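Local coordinates for protein internalin C2 (Listeria monocytogenes serotype 4b str. F2365, PDB 4FHO) that is a leucine-rich-repeat protein of the internalin family and probably takes part in adhesion to, or invasion of, host cells, at residues L181-S192 with N202-I213; S192-L200 with I213-L222. One frame throughout, in Å; residues are numbered along the deposited sequence.

Contact 1: residues L181-S192 with N202-I213; sequences LTTLRADDNKIS and NLIEVHLKDNQI. With SO4 (sulfate ion), chain C.
Arg185 reaches across to Glu205 and His207 on one face of two parallel strands, 183-185 and 205-207. Its CB leaves that face, and CG lies 4.0 Å from ND1 of His207. CD is 4.0 Å from OE2 of Glu205. The chain runs extended from CG to NE. The guanidinium and the imidazole lie side by side, their planes 4° apart. NE gives a 2.8 Å hydrogen bond to OE2 of Glu205. NH2 binds the same oxygen, so this side-on salt bridge puts both nitrogens on one carboxylate atom. The guanidinium and carboxylate are nearly coplanar, 16° apart. NH1 donates to O2 of a sulfate ion at 2.8 Å, and NH2 also bonds sulfate O4. The sulfate is probably from the crystallisation liquor. The salt bridge, and in this crystal the sulfate, probably limit rotation of the guanidinium.

Backbone bonds join the strands, among them Leu184 N to Glu205 O and His207 N to Leu184 O. Past the strands, OD1 of Asp187 takes the backbone N of Lys209 at 2.7 Å, from above the carboxylate plane. A water links its OD2 to ND1 of His207.

The amide of Asn211 bonds the backbone of segment 181-192 at two points. ND2 donates to Ala186 O at 2.9 Å, and OD1 accepts from Ile191 N at 3.0 Å. Asn189 ND2 reaches Ala186 O from the opposite face of the carbonyl and also bonds Ile164 O, while its OD1 takes Val169 N. Each asparagine side chain bonds the backbone of the preceding turn. On the inner side, CD2 of Leu208 meets Ala186 CB and Ile191 CD1. Stacked parallel strands, each followed by an asparagine turned into the turn backbone, are the asparagine ladder of the leucine-rich-repeat fold.

Contact 2: residues S192-L200 with I213-L222; sequences SDISPLASL and ISDVSPLANL
Asp193 OD1 is gripped twice by Ser195, and Asp215 OD1 likewise accepts twice from Ser217. Ser195 OG donates to the syn lone pair of Asp193 OD1 at 2.7 Å, and Ser195 N reaches that oxygen at 2.9 Å, which makes an Asx turn. In the next loop, Ser217 OG also uses the syn lone pair of Asp215 OD1, while Ser217 N comes from above the carboxylate plane and makes a second Asx turn. Each loop thus has its own Asx turn, backed by a serine hydroxyl.

Between the loops the touching is mainly apolar. Ile194 points at the other loop. Its CG1 lies between the backbone N and the carbonyl carbon, chi1 61°, and this directs CD1 onto Leu219, 3.7 Å from CG. The other branch, CG2, meets CD1 of Ile213 at 3.6 Å. Ile194 crosses both partners at about a right angle.

Pro218 lies against the start of the 3-10 segment 195-198. Its CG is 3.5 Å from Ser195 CA, and its CB rests near Ile194 O. Further along, Ala198 CB faces Pro218 CB, and the CA of Ala198 makes a CA-H...O contact with Pro218 O. Leu222 packs its two methyls near the carbonyl oxygens of Leu197 and Leu200, with CD2 3.2 Å from Leu200 O. Leu197 CD1 touches Leu219 CD2 on the buried side.

Two waters join the backbones. One donates to Ser192 O and Asp215 O. The other donates to Ala198 O and, weakly, to Pro218 O. The two loops share no direct hydrogen bond; shape, apolar contact and bridging waters match them to each other on the convex side of the repeat stack.

Six parallel strands, from 51-53 to 161-163, come before these contacts. The chain then runs through 181-192, with strand 183-185, and on without a break into the loop 192-200. It returns through 202-213, with strand 205-207, and contact 1 closes one turn of the solenoid near its C-terminal end. The loop 213-222 follows, and contact 2 closes the next turn by laying it beside 192-200. The segments alternate along the chain, so the contacts cross rather than nest. They share Ser192 and Ile213. Contact 1 joins neighbouring strands of the parallel sheet, and contact 2 joins the loops behind them. Leu184 and Val206 meet Leu197, and Leu208 meets Ile194, so one apolar interior connects the two.

Contact 1: residues L181-S192 with N202-I213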
loop_
_atom_site.group_PDB
_atom_site.type_symbol
_atom_site.label_atom_id
_atom_site.label_comp_id
_atom_site.label_asym_id
_atom_site.label_seq_id
_atom_site.Cartn_x
_atom_site.Cartn_y
_atom_site.Cartn_z
ATOM N N LEU A 181 0.459 -15.122 -8.092
ATOM C CA LEU A 181 1.705 -14.326 -8.087
ATOM C C LEU A 181 2.549 -14.529 -9.345
ATOM O O LEU A 181 2.938 -15.665 -9.654
ATOM C CB LEU A 181 2.607 -14.624 -6.876
ATOM C CG LEU A 181 2.342 -13.969 -5.527
ATOM C CD1 LEU A 181 3.392 -14.460 -4.549
ATOM C CD2 LEU A 181 2.338 -12.447 -5.603
ATOM N N THR A 182 2.817 -13.431 -10.053
ATOM C CA THR A 182 3.772 -13.400 -11.164
ATOM C C THR A 182 5.126 -12.771 -10.799
ATOM O O THR A 182 6.132 -13.100 -11.439
ATOM C CB THR A 182 3.174 -12.705 -12.405
ATOM O OG1 THR A 182 2.615 -11.443 -12.027
ATOM C CG2 THR A 182 2.088 -13.567 -13.028
ATOM N N THR A 183 5.165 -11.884 -9.797
ATOM C CA THR A 183 6.408 -11.269 -9.333
ATOM C C THR A 183 6.546 -11.391 -7.824
ATOM O O THR A 183 5.628 -11.012 -7.070
ATOM C CB THR A 183 6.488 -9.791 -9.748
ATOM O OG1 THR A 183 6.392 -9.694 -11.173
ATOM C CG2 THR A 183 7.792 -9.149 -9.259
ATOM N N LEU A 184 7.679 -11.950 -7.391
ATOM C CA LEU A 184 8.099 -11.919 -5.999
ATOM C C LEU A 184 9.459 -11.261 -5.974
ATOM O O LEU A 184 10.417 -11.816 -6.496
ATOM C CB LEU A 184 8.185 -13.307 -5.369
ATOM C CG LEU A 184 8.677 -13.342 -3.912
ATOM C CD1 LEU A 184 7.727 -12.575 -2.994
ATOM C CD2 LEU A 184 8.864 -14.761 -3.405
ATOM N N ARG A 185 9.541 -10.085 -5.353
ATOM C CA ARG A 185 10.802 -9.394 -5.154
ATOM C C ARG A 185 11.136 -9.435 -3.673
ATOM O O ARG A 185 10.398 -8.876 -2.861
ATOM C CB ARG A 185 10.704 -7.971 -5.657
ATOM C CG ARG A 185 10.681 -7.903 -7.171
ATOM C CD ARG A 185 10.650 -6.465 -7.600
ATOM N NE ARG A 185 10.780 -6.336 -9.040
ATOM C CZ ARG A 185 10.927 -5.182 -9.686
ATOM N NH1 ARG A 185 10.950 -4.008 -9.037
ATOM N NH2 ARG A 185 11.029 -5.198 -11.004
ATOM N N ALA A 186 12.228 -10.121 -3.334
ATOM C CA ALA A 186 12.603 -10.396 -1.946
ATOM C C ALA A 186 14.107 -10.288 -1.691
ATOM O O ALA A 186 14.626 -10.977 -0.808
ATOM C CB ALA A 186 12.071 -11.761 -1.530
ATOM N N ASP A 187 14.781 -9.369 -2.404
ATOM C CA ASP A 187 16.230 -9.133 -2.198
ATOM C C ASP A 187 16.486 -8.633 -0.765
ATOM O O ASP A 187 15.741 -7.799 -0.281
ATOM C CB ASP A 187 16.801 -8.088 -3.179
ATOM C CG ASP A 187 16.881 -8.581 -4.628
ATOM O OD1 ASP A 187 16.732 -9.789 -4.881
ATOM O OD2 ASP A 187 17.130 -7.747 -5.535
ATOM N N ASP A 188 17.533 -9.152 -0.115
ATOM C CA ASP A 188 18.019 -8.654 1.184
ATOM C C ASP A 188 16.997 -8.958 2.296
ATOM O O ASP A 188 16.302 -8.092 2.803
ATOM C CB ASP A 188 18.465 -7.168 1.097
ATOM C CG ASP A 188 19.269 -6.697 2.326
ATOM O OD1 ASP A 188 19.438 -7.431 3.323
ATOM O OD2 ASP A 188 19.710 -5.533 2.306
ATOM N N ASN A 189 16.930 -10.241 2.620
ATOM C CA ASN A 189 16.086 -10.801 3.662
ATOM C C ASN A 189 16.891 -11.931 4.353
ATOM O O ASN A 189 18.121 -11.960 4.228
ATOM C CB ASN A 189 14.762 -11.253 3.029
ATOM C CG ASN A 189 13.742 -10.145 2.959
ATOM O OD1 ASN A 189 13.290 -9.635 3.990
ATOM N ND2 ASN A 189 13.353 -9.782 1.750
ATOM N N LYS A 190 16.232 -12.812 5.091
ATOM C CA LYS A 190 16.884 -13.946 5.747
ATOM C C LYS A 190 16.287 -15.258 5.236
ATOM O O LYS A 190 16.069 -16.182 6.004
ATOM C CB LYS A 190 16.745 -13.804 7.272
ATOM C CG LYS A 190 17.369 -12.541 7.854
ATOM C CD LYS A 190 18.881 -12.682 8.026
ATOM C CE LYS A 190 19.569 -11.333 8.192
ATOM N NZ LYS A 190 18.959 -10.491 9.261
ATOM N N ILE A 191 16.074 -15.350 3.920
ATOM C CA ILE A 191 15.431 -16.517 3.312
ATOM C C ILE A 191 16.510 -17.589 3.065
ATOM O O ILE A 191 17.576 -17.286 2.513
ATOM C CB ILE A 191 14.680 -16.128 2.003
ATOM C CG1 ILE A 191 13.547 -15.123 2.314
ATOM C CG2 ILE A 191 14.115 -17.355 1.293
ATOM C CD1 ILE A 191 13.000 -14.377 1.104
ATOM N N SER A 192 16.248 -18.818 3.511
ATOM C CA SER A 192 17.080 -19.997 3.163
ATOM C C SER A 192 16.362 -21.142 2.455
ATOM O O SER A 192 16.997 -21.870 1.706
ATOM C CB SER A 192 17.794 -20.536 4.410
ATOM O OG SER A 192 16.877 -20.785 5.454
ATOM N N ASN A 202 2.671 -19.494 -11.697
ATOM C CA ASN A 202 2.645 -18.347 -12.603
ATOM C C ASN A 202 3.822 -17.378 -12.425
ATOM O O ASN A 202 3.852 -16.357 -13.108
ATOM C CB ASN A 202 1.287 -17.635 -12.505
ATOM C CG ASN A 202 0.131 -18.556 -12.858
ATOM O OD1 ASN A 202 -0.026 -18.943 -14.010
ATOM N ND2 ASN A 202 -0.666 -18.934 -11.863
ATOM N N LEU A 203 4.793 -17.706 -11.551
ATOM C CA LEU A 203 5.953 -16.841 -11.282
ATOM C C LEU A 203 6.768 -16.609 -12.553
ATOM O O LEU A 203 7.186 -17.571 -13.228
ATOM C CB LEU A 203 6.866 -17.396 -10.173
ATOM C CG LEU A 203 6.461 -17.221 -8.716
ATOM C CD1 LEU A 203 7.403 -18.032 -7.844
ATOM C CD2 LEU A 203 6.501 -15.747 -8.321
ATOM N N ILE A 204 6.912 -15.327 -12.896
ATOM C CA ILE A 204 7.718 -14.855 -14.009
ATOM C C ILE A 204 9.069 -14.319 -13.513
ATOM O O ILE A 204 10.113 -14.626 -14.104
ATOM C CB ILE A 204 6.975 -13.759 -14.819
ATOM C CG1 ILE A 204 5.593 -14.250 -15.282
ATOM C CG2 ILE A 204 7.809 -13.338 -16.029
ATOM C CD1 ILE A 204 4.814 -13.228 -16.091
ATOM N N GLU A 205 9.047 -13.534 -12.443
ATOM C CA GLU A 205 10.215 -12.799 -11.944
ATOM C C GLU A 205 10.337 -13.063 -10.451
ATOM O O GLU A 205 9.412 -12.759 -9.697
ATOM C CB GLU A 205 10.035 -11.304 -12.236
ATOM C CG GLU A 205 11.051 -10.353 -11.609
ATOM C CD GLU A 205 10.877 -8.921 -12.092
ATOM O OE1 GLU A 205 11.085 -8.677 -13.296
ATOM O OE2 GLU A 205 10.545 -8.031 -11.278
ATOM N N VAL A 206 11.461 -13.653 -10.039
ATOM C CA VAL A 206 11.759 -13.932 -8.640
ATOM C C VAL A 206 13.098 -13.288 -8.302
ATOM O O VAL A 206 14.110 -13.662 -8.855
ATOM C CB VAL A 206 11.771 -15.431 -8.343
ATOM C CG1 VAL A 206 11.900 -15.684 -6.841
ATOM C CG2 VAL A 206 10.486 -16.072 -8.837
ATOM N N HIS A 207 13.105 -12.292 -7.427
ATOM C CA HIS A 207 14.339 -11.618 -7.021
ATOM C C HIS A 207 14.673 -12.067 -5.619
ATOM O O HIS A 207 13.940 -11.760 -4.667
ATOM C CB HIS A 207 14.215 -10.097 -7.124
ATOM C CG HIS A 207 14.267 -9.541 -8.533
ATOM N ND1 HIS A 207 14.330 -8.212 -8.770
ATOM C CD2 HIS A 207 14.267 -10.153 -9.765
ATOM C CE1 HIS A 207 14.366 -8.001 -10.096
ATOM N NE2 HIS A 207 14.339 -9.187 -10.703
ATOM N N LEU A 208 15.778 -12.804 -5.475
ATOM C CA LEU A 208 16.215 -13.378 -4.190
ATOM C C LEU A 208 17.695 -13.104 -3.883
ATOM O O LEU A 208 18.327 -13.893 -3.208
ATOM C CB LEU A 208 15.908 -14.884 -4.174
ATOM C CG LEU A 208 14.430 -15.306 -4.149
ATOM C CD1 LEU A 208 14.301 -16.782 -4.496
ATOM C CD2 LEU A 208 13.754 -15.041 -2.824
ATOM N N LYS A 209 18.221 -11.946 -4.309
ATOM C CA LYS A 209 19.625 -11.562 -4.029
ATOM C C LYS A 209 19.835 -11.345 -2.527
ATOM O O LYS A 209 18.900 -11.020 -1.844
ATOM C CB LYS A 209 20.026 -10.272 -4.767
ATOM C CG LYS A 209 19.954 -10.381 -6.284
ATOM C CD LYS A 209 20.232 -9.067 -6.998
ATOM C CE LYS A 209 21.655 -8.600 -6.823
ATOM N NZ LYS A 209 22.086 -7.723 -7.948
ATOM N N ASP A 210 21.063 -11.552 -2.045
ATOM C CA ASP A 210 21.445 -11.328 -0.627
ATOM C C ASP A 210 20.499 -12.030 0.359
ATOM O O ASP A 210 20.024 -11.448 1.331
ATOM C CB ASP A 210 21.591 -9.821 -0.328
ATOM C CG ASP A 210 22.826 -9.219 -0.976
ATOM O OD1 ASP A 210 23.906 -9.269 -0.352
ATOM O OD2 ASP A 210 22.722 -8.702 -2.108
ATOM N N ASN A 211 20.216 -13.292 0.053
ATOM C CA ASN A 211 19.553 -14.222 0.953
ATOM C C ASN A 211 20.540 -15.376 1.171
ATOM O O ASN A 211 21.680 -15.289 0.725
ATOM C CB ASN A 211 18.220 -14.649 0.339
ATOM C CG ASN A 211 17.131 -13.615 0.536
ATOM O OD1 ASN A 211 16.616 -13.433 1.654
ATOM N ND2 ASN A 211 16.760 -12.937 -0.541
ATOM N N GLN A 212 20.128 -16.422 1.886
ATOM C CA GLN A 212 21.024 -17.518 2.285
ATOM C C GLN A 212 20.493 -18.837 1.729
ATOM O O GLN A 212 20.197 -19.760 2.480
ATOM C CB GLN A 212 21.168 -17.546 3.822
ATOM C CG GLN A 212 21.751 -16.255 4.402
ATOM C CD GLN A 212 20.694 -15.261 4.862
ATOM O OE1 GLN A 212 19.944 -15.540 5.803
ATOM N NE2 GLN A 212 20.643 -14.086 4.221
ATOM N N ILE A 213 20.414 -18.909 0.400
ATOM C CA ILE A 213 19.759 -20.000 -0.336
ATOM C C ILE A 213 20.813 -20.964 -0.907
ATOM O O ILE A 213 21.739 -20.531 -1.590
ATOM C CB ILE A 213 18.858 -19.438 -1.462
ATOM C CG1 ILE A 213 17.685 -18.641 -0.861
ATOM C CG2 ILE A 213 18.320 -20.553 -2.353
ATOM C CD1 ILE A 213 16.953 -17.754 -1.844
HETATM S S SO4 C . 11.043 -1.205 -11.237
HETATM O O1 SO4 C . 12.388 -0.968 -11.828
HETATM O O2 SO4 C . 11.153 -1.260 -9.760
HETATM O O3 SO4 C . 10.109 -0.112 -11.614
HETATM O O4 SO4 C . 10.513 -2.490 -11.750
HETATM O O HOH W 1 1.858 -18.287 -9.381
HETATM O O HOH W 2 14.876 -6.224 -6.617
#

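Contact 2: residues S192-L200 with I213-L222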
loop_
_atom_site.group_PDB
_atom_site.type_symbol
_atom_site.label_atom_id
_atom_site.label_comp_id
_atom_site.label_asym_id
_atom_site.label_seq_id
_atom_site.Cartn_x
_atom_site.Cartn_y
_atom_site.Cartn_z
ATOM N N SER A 192 16.248 -18.818 3.511
ATOM C CA SER A 192 17.080 -19.997 3.163
ATOM C C SER A 192 16.362 -21.142 2.455
ATOM O O SER A 192 16.997 -21.870 1.706
ATOM C CB SER A 192 17.794 -20.536 4.410
ATOM O OG SER A 192 16.877 -20.785 5.454
ATOM N N ASP A 193 15.073 -21.322 2.726
ATOM C CA ASP A 193 14.255 -22.374 2.129
ATOM C C ASP A 193 13.325 -21.645 1.175
ATOM O O ASP A 193 12.625 -20.752 1.601
ATOM C CB ASP A 193 13.463 -23.091 3.244
ATOM C CG ASP A 193 12.747 -24.353 2.777
ATOM O OD1 ASP A 193 12.552 -24.563 1.566
ATOM O OD2 ASP A 193 12.367 -25.154 3.656
ATOM N N ILE A 194 13.338 -22.008 -0.108
ATOM C CA ILE A 194 12.358 -21.502 -1.096
ATOM C C ILE A 194 11.386 -22.590 -1.598
ATOM O O ILE A 194 10.720 -22.394 -2.616
ATOM C CB ILE A 194 13.035 -20.733 -2.275
ATOM C CG1 ILE A 194 13.999 -21.609 -3.075
ATOM C CG2 ILE A 194 13.771 -19.513 -1.744
ATOM C CD1 ILE A 194 14.327 -21.026 -4.436
ATOM N N SER A 195 11.259 -23.693 -0.846
ATOM C CA SER A 195 10.283 -24.765 -1.135
ATOM C C SER A 195 8.856 -24.283 -1.399
ATOM O O SER A 195 8.238 -24.773 -2.341
ATOM C CB SER A 195 10.277 -25.842 -0.038
ATOM O OG SER A 195 11.530 -26.495 0.010
ATOM N N PRO A 196 8.353 -23.293 -0.617
ATOM C CA PRO A 196 7.022 -22.723 -0.896
ATOM C C PRO A 196 6.755 -22.230 -2.317
ATOM O O PRO A 196 5.608 -22.277 -2.755
ATOM C CB PRO A 196 6.939 -21.551 0.087
ATOM C CG PRO A 196 7.694 -22.042 1.260
ATOM C CD PRO A 196 8.845 -22.824 0.699
ATOM N N LEU A 197 7.795 -21.778 -3.018
ATOM C CA LEU A 197 7.658 -21.210 -4.365
ATOM C C LEU A 197 7.293 -22.251 -5.429
ATOM O O LEU A 197 6.762 -21.876 -6.470
ATOM C CB LEU A 197 8.924 -20.417 -4.764
ATOM C CG LEU A 197 9.431 -19.311 -3.801
ATOM C CD1 LEU A 197 10.522 -18.482 -4.466
ATOM C CD2 LEU A 197 8.332 -18.398 -3.272
ATOM N N ALA A 198 7.522 -23.541 -5.156
ATOM C CA ALA A 198 7.137 -24.638 -6.080
ATOM C C ALA A 198 5.630 -24.750 -6.371
ATOM O O ALA A 198 5.254 -25.237 -7.441
ATOM C CB ALA A 198 7.654 -25.978 -5.568
ATOM N N SER A 199 4.788 -24.304 -5.430
ATOM C CA SER A 199 3.325 -24.247 -5.620
ATOM C C SER A 199 2.822 -22.895 -6.187
ATOM O O SER A 199 1.615 -22.638 -6.161
ATOM C CB SER A 199 2.612 -24.589 -4.293
ATOM O OG SER A 199 2.852 -23.609 -3.307
ATOM N N LEU A 200 3.733 -22.053 -6.697
ATOM C CA LEU A 200 3.394 -20.780 -7.354
ATOM C C LEU A 200 3.721 -20.899 -8.854
ATOM O O LEU A 200 4.798 -20.466 -9.292
ATOM C CB LEU A 200 4.154 -19.625 -6.682
ATOM C CG LEU A 200 3.947 -19.471 -5.170
ATOM C CD1 LEU A 200 4.753 -18.299 -4.628
ATOM C CD2 LEU A 200 2.481 -19.303 -4.813
ATOM N N ILE A 213 20.414 -18.909 0.400
ATOM C CA ILE A 213 19.759 -20.000 -0.336
ATOM C C ILE A 213 20.813 -20.964 -0.907
ATOM O O ILE A 213 21.739 -20.531 -1.590
ATOM C CB ILE A 213 18.858 -19.438 -1.462
ATOM C CG1 ILE A 213 17.685 -18.641 -0.861
ATOM C CG2 ILE A 213 18.320 -20.553 -2.353
ATOM C CD1 ILE A 213 16.953 -17.754 -1.844
ATOM N N SER A 214 20.662 -22.256 -0.599
ATOM C CA SER A 214 21.515 -23.355 -1.099
ATOM C C SER A 214 20.853 -24.203 -2.194
ATOM O O SER A 214 21.534 -24.645 -3.125
ATOM C CB SER A 214 21.880 -24.309 0.050
ATOM O OG SER A 214 22.729 -23.696 1.001
ATOM N N ASP A 215 19.544 -24.438 -2.064
ATOM C CA ASP A 215 18.797 -25.406 -2.873
ATOM C C ASP A 215 17.769 -24.647 -3.717
ATOM O O ASP A 215 16.845 -24.056 -3.163
ATOM C CB ASP A 215 18.114 -26.407 -1.922
ATOM C CG ASP A 215 17.358 -27.530 -2.641
ATOM O OD1 ASP A 215 17.486 -27.707 -3.873
ATOM O OD2 ASP A 215 16.623 -28.259 -1.935
ATOM N N VAL A 216 17.950 -24.652 -5.043
ATOM C CA VAL A 216 16.982 -24.047 -5.993
ATOM C C VAL A 216 16.110 -25.069 -6.757
ATOM O O VAL A 216 15.413 -24.698 -7.706
ATOM C CB VAL A 216 17.663 -23.023 -6.954
ATOM C CG1 VAL A 216 18.181 -21.838 -6.151
ATOM C CG2 VAL A 216 18.771 -23.657 -7.784
ATOM N N SER A 217 16.079 -26.325 -6.283
ATOM C CA SER A 217 15.159 -27.370 -6.788
ATOM C C SER A 217 13.671 -26.973 -6.887
ATOM O O SER A 217 13.024 -27.319 -7.882
ATOM C CB SER A 217 15.263 -28.662 -5.947
ATOM O OG SER A 217 16.588 -29.159 -5.934
ATOM N N PRO A 218 13.126 -26.232 -5.889
ATOM C CA PRO A 218 11.706 -25.818 -5.985
ATOM C C PRO A 218 11.349 -24.932 -7.186
ATOM O O PRO A 218 10.176 -24.879 -7.567
ATOM C CB PRO A 218 11.464 -25.097 -4.659
ATOM C CG PRO A 218 12.501 -25.648 -3.741
ATOM C CD PRO A 218 13.703 -25.812 -4.599
ATOM N N LEU A 219 12.357 -24.292 -7.798
ATOM C CA LEU A 219 12.192 -23.550 -9.053
ATOM C C LEU A 219 12.245 -24.395 -10.326
ATOM O O LEU A 219 11.767 -23.920 -11.361
ATOM C CB LEU A 219 13.234 -22.415 -9.150
ATOM C CG LEU A 219 13.310 -21.457 -7.953
ATOM C CD1 LEU A 219 14.381 -20.404 -8.195
ATOM C CD2 LEU A 219 11.963 -20.801 -7.680
ATOM N N ALA A 220 12.800 -25.616 -10.251
ATOM C CA ALA A 220 13.060 -26.478 -11.431
ATOM C C ALA A 220 11.844 -26.730 -12.324
ATOM O O ALA A 220 11.987 -26.771 -13.552
ATOM C CB ALA A 220 13.662 -27.823 -11.006
ATOM N N ASN A 221 10.668 -26.886 -11.704
ATOM C CA ASN A 221 9.405 -27.153 -12.436
ATOM C C ASN A 221 8.540 -25.941 -12.815
ATOM O O ASN A 221 7.613 -26.084 -13.622
ATOM C CB ASN A 221 8.585 -28.222 -11.690
ATOM C CG ASN A 221 9.085 -29.612 -11.981
ATOM O OD1 ASN A 221 8.960 -30.094 -13.105
ATOM N ND2 ASN A 221 9.699 -30.246 -10.989
ATOM N N LEU A 222 8.886 -24.758 -12.315
ATOM C CA LEU A 222 8.180 -23.520 -12.666
ATOM C C LEU A 222 8.510 -23.152 -14.110
ATOM O O LEU A 222 9.661 -22.836 -14.423
ATOM C CB LEU A 222 8.578 -22.392 -11.726
ATOM C CG LEU A 222 8.274 -22.602 -10.239
ATOM C CD1 LEU A 222 8.746 -21.378 -9.476
ATOM C CD2 LEU A 222 6.798 -22.877 -9.979
HETATM O O HOH W 3 16.316 -23.910 -0.365
HETATM O O HOH W 4 7.674 -26.642 -8.962
#